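Local coordinates for actinorhodin polyketide putative beta-ketoacyl synthase 2 (Streptomyces coelicolor A3, PDB 1TQY), which probably serves as the chain length factor working with a ketosynthase partner to build the polyketide precursor of the antibiotic actinorhodin, at residues 314-319 with 395-400; 305-308 with 312-315; 117-122 with 140-145; 124-127 with 133-136. All coordinates share one frame; numbering follows the deposited sequence.

Overall arrangement
From the N terminus, helix 117-129 comes first. Interaction 4 ties residues 124-127 of that helix to the loop at 133-136, closing a short turn. Interaction 3 joins the start of the same helix to residues 140-145, so interaction 4 is nested inside its loop; the centres are about 12 Å apart, and Phe119 packs on Ser136. Far along the chain, interaction 2 folds the loop after strand 301-303 onto helix 310-324. Interaction 1 begins on that helix and closes a much longer loop to strand 391-398. Interactions 1 and 2 touch and share a water, while interactions 1 and 3 have centres about 30 Å apart.

Interaction 1 (314-319 with 395-400); sequences AAEARA and LARGRW
Glu316 and Arg397 meet by face and by charge. The CB of Glu316 lies over one face of the guanidinium, 3.4 Å from NH1 of Arg397, and the extended glutamate chain crosses the arginine at a slant, so that OE1 of Glu316 lies 3.6 Å from NH1 of Arg397 in a long salt bridge. The two planes are turned 47° apart. Water 1, in the guanidinium plane, bridges the gap: it donates to Glu316 OE1 (2.7 Å) and accepts weakly from Arg397 NH1. Ala315 CB adds an oblique contact, 3.8 Å from Arg397 NH2, and Leu395 CD1 packs 3.7 Å from Glu316 OE2. Bends at chi2 and chi3 (126° and 99°) turn the guanidinium toward Ala315 and Glu316. Its NH2 is held there by the carbonyl O of Leu312, and the glutamate is gripped through both oxygens, OE2 by the backbone N of Asp305 and OE1 by that of Gly306. This buried carboxylate thus links loop, helix and strand. The axes of 314-319 and 395-398 approach to 11.5 Å; helix 310-324 packs on strand 391-398, itself paired in parallel with strand 301-303, an arrangement of helix on sheet belonging to the thiolase-like fold of ketosynthases.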
loop_
_atom_site.group_PDB
_atom_site.type_symbol
_atom_site.label_atom_id
_atom_site.label_comp_id
_atom_site.label_asym_id
_atom_site.label_seq_id
_atom_site.Cartn_x
_atom_site.Cartn_y
_atom_site.Cartn_z
ATOM N N ALA B 314 21.203 4.660 18.207
ATOM C CA ALA B 314 21.106 5.315 19.500
ATOM C C ALA B 314 19.651 5.567 19.851
ATOM O O ALA B 314 19.241 5.360 20.998
ATOM C CB ALA B 314 21.883 6.623 19.481
ATOM N N ALA B 315 18.863 6.015 18.877
ATOM C CA ALA B 315 17.444 6.257 19.137
ATOM C C ALA B 315 16.763 4.949 19.536
ATOM O O ALA B 315 16.030 4.897 20.520
ATOM C CB ALA B 315 16.751 6.841 17.894
ATOM N N GLU B 316 17.004 3.892 18.766
ATOM C CA GLU B 316 16.394 2.604 19.074
ATOM C C GLU B 316 16.821 2.008 20.411
ATOM O O GLU B 316 15.990 1.468 21.145
ATOM C CB GLU B 316 16.674 1.586 17.971
ATOM C CG GLU B 316 16.162 0.196 18.337
ATOM C CD GLU B 316 16.083 -0.747 17.158
ATOM O OE1 GLU B 316 17.068 -0.834 16.395
ATOM O OE2 GLU B 316 15.027 -1.401 17.009
ATOM N N ALA B 317 18.115 2.079 20.715
ATOM C CA ALA B 317 18.637 1.539 21.968
ATOM C C ALA B 317 18.006 2.282 23.138
ATOM O O ALA B 317 17.752 1.713 24.197
ATOM C CB ALA B 317 20.144 1.699 22.009
ATOM N N ARG B 318 17.745 3.565 22.921
ATOM C CA ARG B 318 17.151 4.405 23.941
ATOM C C ARG B 318 15.681 4.015 24.165
ATOM O O ARG B 318 15.228 3.935 25.308
ATOM C CB ARG B 318 17.308 5.870 23.521
ATOM C CG ARG B 318 17.128 6.899 24.613
ATOM C CD ARG B 318 17.927 8.162 24.281
ATOM N NE ARG B 318 17.620 8.696 22.957
ATOM C CZ ARG B 318 18.527 8.981 22.022
ATOM N NH1 ARG B 318 19.816 8.783 22.253
ATOM N NH2 ARG B 318 18.145 9.471 20.849
ATOM N N ALA B 319 14.939 3.735 23.094
ATOM C CA ALA B 319 13.543 3.349 23.263
ATOM C C ALA B 319 13.460 1.997 23.955
ATOM O O ALA B 319 12.644 1.800 24.861
ATOM C CB ALA B 319 12.819 3.303 21.913
ATOM N N LEU B 395 10.778 -5.405 16.149
ATOM C CA LEU B 395 10.679 -3.980 15.831
ATOM C C LEU B 395 11.113 -3.657 14.408
ATOM O O LEU B 395 12.029 -4.278 13.875
ATOM C CB LEU B 395 11.570 -3.192 16.787
ATOM C CG LEU B 395 11.275 -3.404 18.268
ATOM C CD1 LEU B 395 12.209 -2.561 19.113
ATOM C CD2 LEU B 395 9.826 -3.035 18.526
ATOM N N ALA B 396 10.477 -2.665 13.800
ATOM C CA ALA B 396 10.861 -2.268 12.454
ATOM C C ALA B 396 10.555 -0.799 12.281
ATOM O O ALA B 396 9.560 -0.312 12.800
ATOM C CB ALA B 396 10.087 -3.076 11.414
ATOM N N ARG B 397 11.427 -0.069 11.593
ATOM C CA ARG B 397 11.140 1.338 11.359
ATOM C C ARG B 397 11.242 1.592 9.883
ATOM O O ARG B 397 11.950 0.893 9.169
ATOM C CB ARG B 397 12.125 2.260 12.069
ATOM C CG ARG B 397 12.196 2.062 13.551
ATOM C CD ARG B 397 13.634 1.818 13.942
ATOM N NE ARG B 397 14.245 3.029 14.443
ATOM C CZ ARG B 397 15.532 3.169 14.742
ATOM N NH1 ARG B 397 16.397 2.170 14.588
ATOM N NH2 ARG B 397 15.937 4.327 15.224
ATOM N N GLY B 398 10.517 2.600 9.431
ATOM C CA GLY B 398 10.562 2.950 8.032
ATOM C C GLY B 398 11.026 4.382 7.922
ATOM O O GLY B 398 10.714 5.215 8.771
ATOM N N ARG B 399 11.788 4.660 6.872
ATOM C CA ARG B 399 12.303 5.990 6.608
ATOM C C ARG B 399 11.191 7.036 6.710
ATOM O O ARG B 399 10.082 6.822 6.221
ATOM C CB ARG B 399 12.913 6.013 5.211
ATOM C CG ARG B 399 13.369 7.371 4.732
ATOM C CD ARG B 399 13.801 7.255 3.292
ATOM N NE ARG B 399 14.281 8.516 2.745
ATOM C CZ ARG B 399 15.513 8.981 2.900
ATOM N NH1 ARG B 399 16.404 8.291 3.593
ATOM N NH2 ARG B 399 15.850 10.135 2.349
ATOM N N TRP B 400 11.521 8.167 7.334
ATOM C CA TRP B 400 10.618 9.299 7.556
ATOM C C TRP B 400 9.807 9.190 8.847
ATOM O O TRP B 400 8.930 10.016 9.098
ATOM C CB TRP B 400 9.685 9.537 6.353
ATOM C CG TRP B 400 10.423 10.067 5.170
ATOM C CD1 TRP B 400 10.420 9.551 3.905
ATOM C CD2 TRP B 400 11.354 11.161 5.156
ATOM N NE1 TRP B 400 11.301 10.249 3.109
ATOM C CE2 TRP B 400 11.889 11.240 3.850
ATOM C CE3 TRP B 400 11.795 12.078 6.123
ATOM C CZ2 TRP B 400 12.841 12.199 3.481
ATOM C CZ3 TRP B 400 12.745 13.039 5.758
ATOM C CH2 TRP B 400 13.259 13.087 4.447
HETATM O O HOH W 1 18.685 0.769 14.982
#

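Interaction 2 (305-308 with 312-315); sequences DGAG and LDAA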
loop_
_atom_site.group_PDB
_atom_site.type_symbol
_atom_site.label_atom_id
_atom_site.label_comp_id
_atom_site.label_asym_id
_atom_site.label_seq_id
_atom_site.Cartn_x
_atom_site.Cartn_y
_atom_site.Cartn_z
ATOM N N ASP B 305 15.205 -3.269 15.237
ATOM C CA ASP B 305 15.183 -2.852 13.848
ATOM C C ASP B 305 16.619 -2.890 13.297
ATOM O O ASP B 305 16.839 -3.290 12.152
ATOM C CB ASP B 305 14.573 -1.444 13.744
ATOM C CG ASP B 305 14.645 -0.868 12.338
ATOM O OD1 ASP B 305 13.997 -1.413 11.414
ATOM O OD2 ASP B 305 15.352 0.143 12.174
ATOM N N GLY B 306 17.594 -2.497 14.116
ATOM C CA GLY B 306 18.987 -2.531 13.692
ATOM C C GLY B 306 19.297 -1.677 12.484
ATOM O O GLY B 306 19.708 -2.185 11.434
ATOM N N ALA B 307 19.124 -0.369 12.633
ATOM C CA ALA B 307 19.358 0.570 11.535
ATOM C C ALA B 307 20.774 0.576 10.959
ATOM O O ALA B 307 20.954 0.797 9.761
ATOM C CB ALA B 307 18.982 1.976 11.981
ATOM N N GLY B 308 21.778 0.346 11.803
ATOM C CA GLY B 308 23.143 0.347 11.306
ATOM C C GLY B 308 23.668 1.753 11.074
ATOM O O GLY B 308 24.801 1.938 10.626
ATOM N N LEU B 312 20.414 6.462 14.443
ATOM C CA LEU B 312 19.213 5.638 14.519
ATOM C C LEU B 312 19.372 4.491 15.504
ATOM O O LEU B 312 18.397 4.053 16.104
ATOM C CB LEU B 312 18.867 5.081 13.135
ATOM C CG LEU B 312 18.489 6.112 12.068
ATOM C CD1 LEU B 312 18.225 5.418 10.739
ATOM C CD2 LEU B 312 17.245 6.866 12.521
ATOM N N ASP B 313 20.595 3.991 15.653
ATOM C CA ASP B 313 20.848 2.899 16.592
ATOM C C ASP B 313 20.661 3.467 17.994
ATOM O O ASP B 313 20.027 2.851 18.854
ATOM C CB ASP B 313 22.278 2.348 16.446
ATOM C CG ASP B 313 22.492 1.578 15.144
ATOM O OD1 ASP B 313 21.528 0.959 14.641
ATOM O OD2 ASP B 313 23.635 1.576 14.636
ATOM N N ALA B 314 21.203 4.660 18.207
ATOM C CA ALA B 314 21.106 5.315 19.500
ATOM C C ALA B 314 19.651 5.567 19.851
ATOM O O ALA B 314 19.241 5.360 20.998
ATOM C CB ALA B 314 21.883 6.623 19.481
ATOM N N ALA B 315 18.863 6.015 18.877
ATOM C CA ALA B 315 17.444 6.257 19.137
ATOM C C ALA B 315 16.763 4.949 19.536
ATOM O O ALA B 315 16.030 4.897 20.520
ATOM C CB ALA B 315 16.751 6.841 17.894
HETATM O O HOH W 1 18.685 0.769 14.982
#
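Asp313 holds its CG beside its own backbone N and opposite the carbonyl carbon (chi1 -70°), and from there the carboxylate reaches back to the loop, where OD1 takes the backbone N of Gly308. Leu312 has a similar first torsion, but its contact is apolar: its CB lies only 3.3 Å from Ala307 CB, tighter than usual for two carbons, and its CD1 follows at 3.7 Å from the same methyl. The bond from Gly308 N to Asp313 OD1 is 2.9 Å long and bent, 146° at the hydrogen; it arrives on the syn side, somewhat out of the carboxylate plane. Water 1 extends the grip by accepting from Ala307 N at 2.6 Å and donating to Asp313 OD1 at 2.9 Å. With further acceptors competing for its two protons, the water's donated bonds are probably shared. Gly306 and Gly308 have positive phi, a backbone shape easily taken by glycine. The other oxygen of Asp313, OD2, accepts from the backbone N of Phe226. Backbone amides and a water thus satisfy the buried carboxylate at both oxygens, which would probably stabilise its ionised form and stitches the loop to the helix it leads into.

Interaction 3 (117-122 with 140-145); sequences FDFTHR and SFAWFY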
loop_
_atom_site.group_PDB
_atom_site.type_symbol
_atom_site.label_atom_id
_atom_site.label_comp_id
_atom_site.label_asym_id
_atom_site.label_seq_id
_atom_site.Cartn_x
_atom_site.Cartn_y
_atom_site.Cartn_z
ATOM N N PHE B 117 10.849 -2.715 -9.581
ATOM C CA PHE B 117 11.735 -1.708 -10.138
ATOM C C PHE B 117 12.660 -2.159 -11.282
ATOM O O PHE B 117 12.828 -1.412 -12.237
ATOM C CB PHE B 117 12.553 -1.047 -9.026
ATOM C CG PHE B 117 12.878 0.396 -9.307
ATOM C CD1 PHE B 117 11.876 1.358 -9.294
ATOM C CD2 PHE B 117 14.166 0.777 -9.662
ATOM C CE1 PHE B 117 12.146 2.679 -9.633
ATOM C CE2 PHE B 117 14.443 2.101 -10.004
ATOM C CZ PHE B 117 13.429 3.051 -9.992
ATOM N N ASP B 118 13.261 -3.349 -11.194
ATOM C CA ASP B 118 14.120 -3.817 -12.273
ATOM C C ASP B 118 13.280 -3.822 -13.549
ATOM O O ASP B 118 13.700 -3.332 -14.596
ATOM C CB ASP B 118 14.635 -5.234 -12.010
ATOM C CG ASP B 118 15.449 -5.783 -13.185
ATOM O OD1 ASP B 118 16.646 -5.457 -13.306
ATOM O OD2 ASP B 118 14.882 -6.535 -13.988
ATOM N N PHE B 119 12.077 -4.369 -13.446
ATOM C CA PHE B 119 11.184 -4.438 -14.587
ATOM C C PHE B 119 10.841 -3.054 -15.123
ATOM O O PHE B 119 10.952 -2.803 -16.321
ATOM C CB PHE B 119 9.892 -5.187 -14.222
ATOM C CG PHE B 119 9.079 -5.617 -15.419
ATOM C CD1 PHE B 119 8.361 -4.687 -16.167
ATOM C CD2 PHE B 119 9.072 -6.951 -15.821
ATOM C CE1 PHE B 119 7.651 -5.073 -17.301
ATOM C CE2 PHE B 119 8.365 -7.346 -16.956
ATOM C CZ PHE B 119 7.653 -6.403 -17.697
ATOM N N THR B 120 10.437 -2.138 -14.251
ATOM C CA THR B 120 10.064 -0.816 -14.744
ATOM C C THR B 120 11.238 -0.024 -15.330
ATOM O O THR B 120 11.049 0.764 -16.257
ATOM C CB THR B 120 9.333 0.021 -13.642
ATOM O OG1 THR B 120 8.619 1.087 -14.264
ATOM C CG2 THR B 120 10.322 0.630 -12.649
ATOM N N HIS B 121 12.443 -0.224 -14.794
ATOM C CA HIS B 121 13.616 0.484 -15.312
ATOM C C HIS B 121 13.819 0.100 -16.781
ATOM O O HIS B 121 14.010 0.960 -17.646
ATOM C CB HIS B 121 14.861 0.124 -14.499
ATOM C CG HIS B 121 16.106 0.849 -14.926
ATOM N ND1 HIS B 121 17.346 0.558 -14.397
ATOM C CD2 HIS B 121 16.311 1.824 -15.845
ATOM C CE1 HIS B 121 18.259 1.321 -14.972
ATOM N NE2 HIS B 121 17.658 2.096 -15.855
ATOM N N ARG B 122 13.762 -1.195 -17.069
ATOM C CA ARG B 122 13.931 -1.655 -18.448
ATOM C C ARG B 122 12.836 -1.074 -19.343
ATOM O O ARG B 122 13.083 -0.754 -20.511
ATOM C CB ARG B 122 13.903 -3.192 -18.508
ATOM C CG ARG B 122 14.954 -3.849 -17.632
ATOM C CD ARG B 122 14.749 -5.337 -17.496
ATOM N NE ARG B 122 15.720 -5.898 -16.565
ATOM C CZ ARG B 122 17.031 -5.927 -16.782
ATOM N NH1 ARG B 122 17.528 -5.436 -17.907
ATOM N NH2 ARG B 122 17.850 -6.424 -15.866
ATOM N N SER B 140 2.044 -2.675 -17.247
ATOM C CA SER B 140 0.842 -2.182 -16.576
ATOM C C SER B 140 0.598 -2.796 -15.203
ATOM O O SER B 140 -0.110 -2.212 -14.385
ATOM C CB SER B 140 -0.387 -2.420 -17.461
ATOM O OG SER B 140 -0.495 -3.796 -17.794
ATOM N N PHE B 141 1.177 -3.961 -14.931
ATOM C CA PHE B 141 0.957 -4.575 -13.627
ATOM C C PHE B 141 2.174 -5.248 -12.998
ATOM O O PHE B 141 2.084 -5.762 -11.886
ATOM C CB PHE B 141 -0.180 -5.595 -13.707
ATOM C CG PHE B 141 0.131 -6.780 -14.579
ATOM C CD1 PHE B 141 -0.339 -6.846 -15.886
ATOM C CD2 PHE B 141 0.892 -7.834 -14.089
ATOM C CE1 PHE B 141 -0.053 -7.942 -16.696
ATOM C CE2 PHE B 141 1.185 -8.936 -14.892
ATOM C CZ PHE B 141 0.707 -8.988 -16.196
ATOM N N ALA B 142 3.302 -5.261 -13.701
ATOM C CA ALA B 142 4.515 -5.889 -13.170
ATOM C C ALA B 142 5.253 -4.990 -12.191
ATOM O O ALA B 142 6.033 -5.472 -11.377
ATOM C CB ALA B 142 5.439 -6.271 -14.307
ATOM N N TRP B 143 4.996 -3.690 -12.263
ATOM C CA TRP B 143 5.667 -2.726 -11.395
ATOM C C TRP B 143 4.893 -2.240 -10.163
ATOM O O TRP B 143 5.456 -2.199 -9.074
ATOM C CB TRP B 143 6.062 -1.499 -12.218
ATOM C CG TRP B 143 6.479 -0.318 -11.375
ATOM C CD1 TRP B 143 7.563 -0.247 -10.545
ATOM C CD2 TRP B 143 5.788 0.932 -11.241
ATOM N NE1 TRP B 143 7.587 0.969 -9.902
ATOM C CE2 TRP B 143 6.509 1.710 -10.310
ATOM C CE3 TRP B 143 4.628 1.469 -11.815
ATOM C CZ2 TRP B 143 6.111 2.998 -9.935
ATOM C CZ3 TRP B 143 4.229 2.752 -11.444
ATOM C CH2 TRP B 143 4.972 3.500 -10.509
ATOM N N PHE B 144 3.625 -1.864 -10.346
ATOM C CA PHE B 144 2.823 -1.310 -9.257
ATOM C C PHE B 144 2.961 -2.060 -7.930
ATOM O O PHE B 144 3.229 -3.271 -7.897
ATOM C CB PHE B 144 1.342 -1.084 -9.699
ATOM C CG PHE B 144 0.439 -2.304 -9.632
ATOM C CD1 PHE B 144 0.884 -3.566 -10.021
ATOM C CD2 PHE B 144 -0.897 -2.160 -9.232
ATOM C CE1 PHE B 144 0.007 -4.678 -10.013
ATOM C CE2 PHE B 144 -1.782 -3.253 -9.220
ATOM C CZ PHE B 144 -1.331 -4.517 -9.611
ATOM N N TYR B 145 2.824 -1.318 -6.834
ATOM C CA TYR B 145 3.017 -1.868 -5.497
ATOM C C TYR B 145 2.134 -3.039 -5.102
ATOM O O TYR B 145 2.547 -3.883 -4.321
ATOM C CB TYR B 145 2.932 -0.723 -4.489
ATOM C CG TYR B 145 3.914 0.367 -4.872
ATOM C CD1 TYR B 145 5.289 0.206 -4.664
ATOM C CD2 TYR B 145 3.491 1.478 -5.603
ATOM C CE1 TYR B 145 6.213 1.114 -5.192
ATOM C CE2 TYR B 145 4.407 2.390 -6.138
ATOM C CZ TYR B 145 5.768 2.192 -5.932
ATOM O OH TYR B 145 6.670 3.046 -6.523
#
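Ala142 and Phe119 make a CH-pi contact of nearly ideal geometry: the methyl CB of Ala142 sits 3.7 Å from the centroid of the Phe119 ring and only 6° off its normal, so it rests over the centre of the face and is about equally far from all six ring atoms. The phenyl is swung there by a first torsion of -165°, which places CG beside the carbonyl carbon.

In the N-terminal half of this ketosynthase-family chain, helix 117-129 and the short helix 139-142 both belong to the chain connecting strand 106-111 to strand 163-166, and the contact folds the start of the longer helix against the end of the shorter. A backbone hydrogen bond joins Trp143 to Gly116. Residues here also meet a chain of another protein, one of whose aromatic side chains stacks on the His121 ring.

Van der Waals contact of Thr120 with the indole of Trp143 supplies the second kind of interaction. The two side chains cross obliquely, and the threonine approaches one indole face, with CB and CG2 both 3.6 Å from Trp143 CD1. Thr120 CG2 also reaches Trp143 NE1, at 3.9 Å, while OG1 is offset toward the rim of that face. The hydroxyl is satisfied by a hydrogen bond to Glu139 OE2, just before the second segment. At the edge of the indole, near its plane, lies the backbone N of Phe117; the Phe117 ring comes obliquely, its CD1 4.3 Å from Trp143 NE1.

Interaction 4 (124-127 with 133-136); sequences FRKL and KSVS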
loop_
_atom_site.group_PDB
_atom_site.type_symbol
_atom_site.label_atom_id
_atom_site.label_comp_id
_atom_site.label_asym_id
_atom_site.label_seq_id
_atom_site.Cartn_x
_atom_site.Cartn_y
_atom_site.Cartn_z
ATOM N N PHE B 124 11.353 1.798 -18.911
ATOM C CA PHE B 124 11.643 3.233 -19.061
ATOM C C PHE B 124 12.707 3.405 -20.140
ATOM O O PHE B 124 12.652 4.336 -20.946
ATOM C CB PHE B 124 12.186 3.814 -17.751
ATOM C CG PHE B 124 11.150 4.470 -16.898
ATOM C CD1 PHE B 124 10.665 5.731 -17.228
ATOM C CD2 PHE B 124 10.694 3.853 -15.742
ATOM C CE1 PHE B 124 9.742 6.380 -16.412
ATOM C CE2 PHE B 124 9.765 4.489 -14.910
ATOM C CZ PHE B 124 9.291 5.757 -15.245
ATOM N N ARG B 125 13.676 2.496 -20.147
ATOM C CA ARG B 125 14.762 2.578 -21.120
ATOM C C ARG B 125 14.271 2.333 -22.550
ATOM O O ARG B 125 14.655 3.055 -23.455
ATOM C CB ARG B 125 15.873 1.587 -20.759
ATOM C CG ARG B 125 17.210 1.935 -21.391
ATOM C CD ARG B 125 18.291 0.931 -21.010
ATOM N NE ARG B 125 18.797 0.262 -22.199
ATOM C CZ ARG B 125 19.429 0.884 -23.190
ATOM N NH1 ARG B 125 19.643 2.191 -23.126
ATOM N NH2 ARG B 125 19.811 0.206 -24.267
ATOM N N LYS B 126 13.417 1.330 -22.734
ATOM C CA LYS B 126 12.890 1.014 -24.048
ATOM C C LYS B 126 12.056 2.157 -24.609
ATOM O O LYS B 126 12.095 2.434 -25.811
ATOM C CB LYS B 126 12.040 -0.251 -23.994
ATOM C CG LYS B 126 12.828 -1.500 -23.634
ATOM C CD LYS B 126 12.033 -2.765 -23.879
ATOM C CE LYS B 126 10.687 -2.749 -23.194
ATOM N NZ LYS B 126 10.088 -4.120 -23.150
ATOM N N LEU B 127 11.306 2.816 -23.727
ATOM C CA LEU B 127 10.430 3.933 -24.092
ATOM C C LEU B 127 11.189 5.098 -24.672
ATOM O O LEU B 127 10.770 5.684 -25.670
ATOM C CB LEU B 127 9.667 4.444 -22.864
ATOM C CG LEU B 127 8.326 5.163 -23.063
ATOM C CD1 LEU B 127 8.039 5.975 -21.800
ATOM C CD2 LEU B 127 8.311 6.075 -24.271
ATOM N N LYS B 133 5.972 2.202 -28.436
ATOM C CA LYS B 133 5.485 0.938 -28.961
ATOM C C LYS B 133 6.264 -0.278 -28.468
ATOM O O LYS B 133 5.777 -1.408 -28.539
ATOM C CB LYS B 133 5.472 0.962 -30.492
ATOM C CG LYS B 133 4.351 1.810 -31.070
ATOM C CD LYS B 133 4.263 1.636 -32.565
ATOM C CE LYS B 133 3.154 2.483 -33.150
ATOM N NZ LYS B 133 3.421 3.929 -32.909
ATOM N N SER B 134 7.464 -0.049 -27.949
ATOM C CA SER B 134 8.296 -1.142 -27.458
ATOM C C SER B 134 7.949 -1.574 -26.032
ATOM O O SER B 134 8.408 -2.624 -25.573
ATOM C CB SER B 134 9.769 -0.737 -27.502
ATOM O OG SER B 134 10.044 0.215 -26.488
ATOM N N VAL B 135 7.151 -0.768 -25.334
ATOM C CA VAL B 135 6.780 -1.080 -23.956
ATOM C C VAL B 135 5.973 -2.362 -23.823
ATOM O O VAL B 135 5.013 -2.599 -24.557
ATOM C CB VAL B 135 6.004 0.089 -23.288
ATOM C CG1 VAL B 135 5.461 -0.345 -21.921
ATOM C CG2 VAL B 135 6.929 1.277 -23.106
ATOM N N SER B 136 6.395 -3.190 -22.874
ATOM C CA SER B 136 5.766 -4.476 -22.590
ATOM C C SER B 136 4.288 -4.400 -22.241
ATOM O O SER B 136 3.819 -3.429 -21.643
ATOM C CB SER B 136 6.506 -5.164 -21.447
ATOM O OG SER B 136 5.780 -6.293 -21.008
#
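This is a helix-to-loop contact at the far end of helix 117-129, where the chain turns back toward helix 139-142, and it combines one weak polar bond with a small apolar patch. Lys126 reaches the loop through both ends of its side chain. Its CB is 3.2 Å from Ser134 OG, and its chain bends at chi3 (-53°), bringing the ammonium group to the backbone carbonyl of Ser134. The resulting hydrogen bond, Lys126 NZ to Ser134 O, is weak at 3.3 Å. Glu123, one turn back on the helix, is the stronger partner of the ammonium through an OE2 salt bridge, and its OE1 accepts from the backbone N of Ser136, so this carboxylate ties the lysine to the loop.

The Ser134 hydroxyl, with OG between the backbone N and the carbonyl carbon (chi1 72°), comes near Lys126 and bonds to the carbonyl O of Gly131, while Ser136 OG bonds to the backbone N of Tyr138. Next along both segments, Leu127 and Val135 meet at a slant through a single branch, Val135 CG2 at 4.1 Å from Leu127 CG. Phe124, Leu127 and Val135 also touch a chain of another protein, which places this edge at the interface. The arrangement is a short connection between two helices, with a serine cap before helix 139-142, at the partner-facing margin of the N-terminal half of this ketosynthase-like fold.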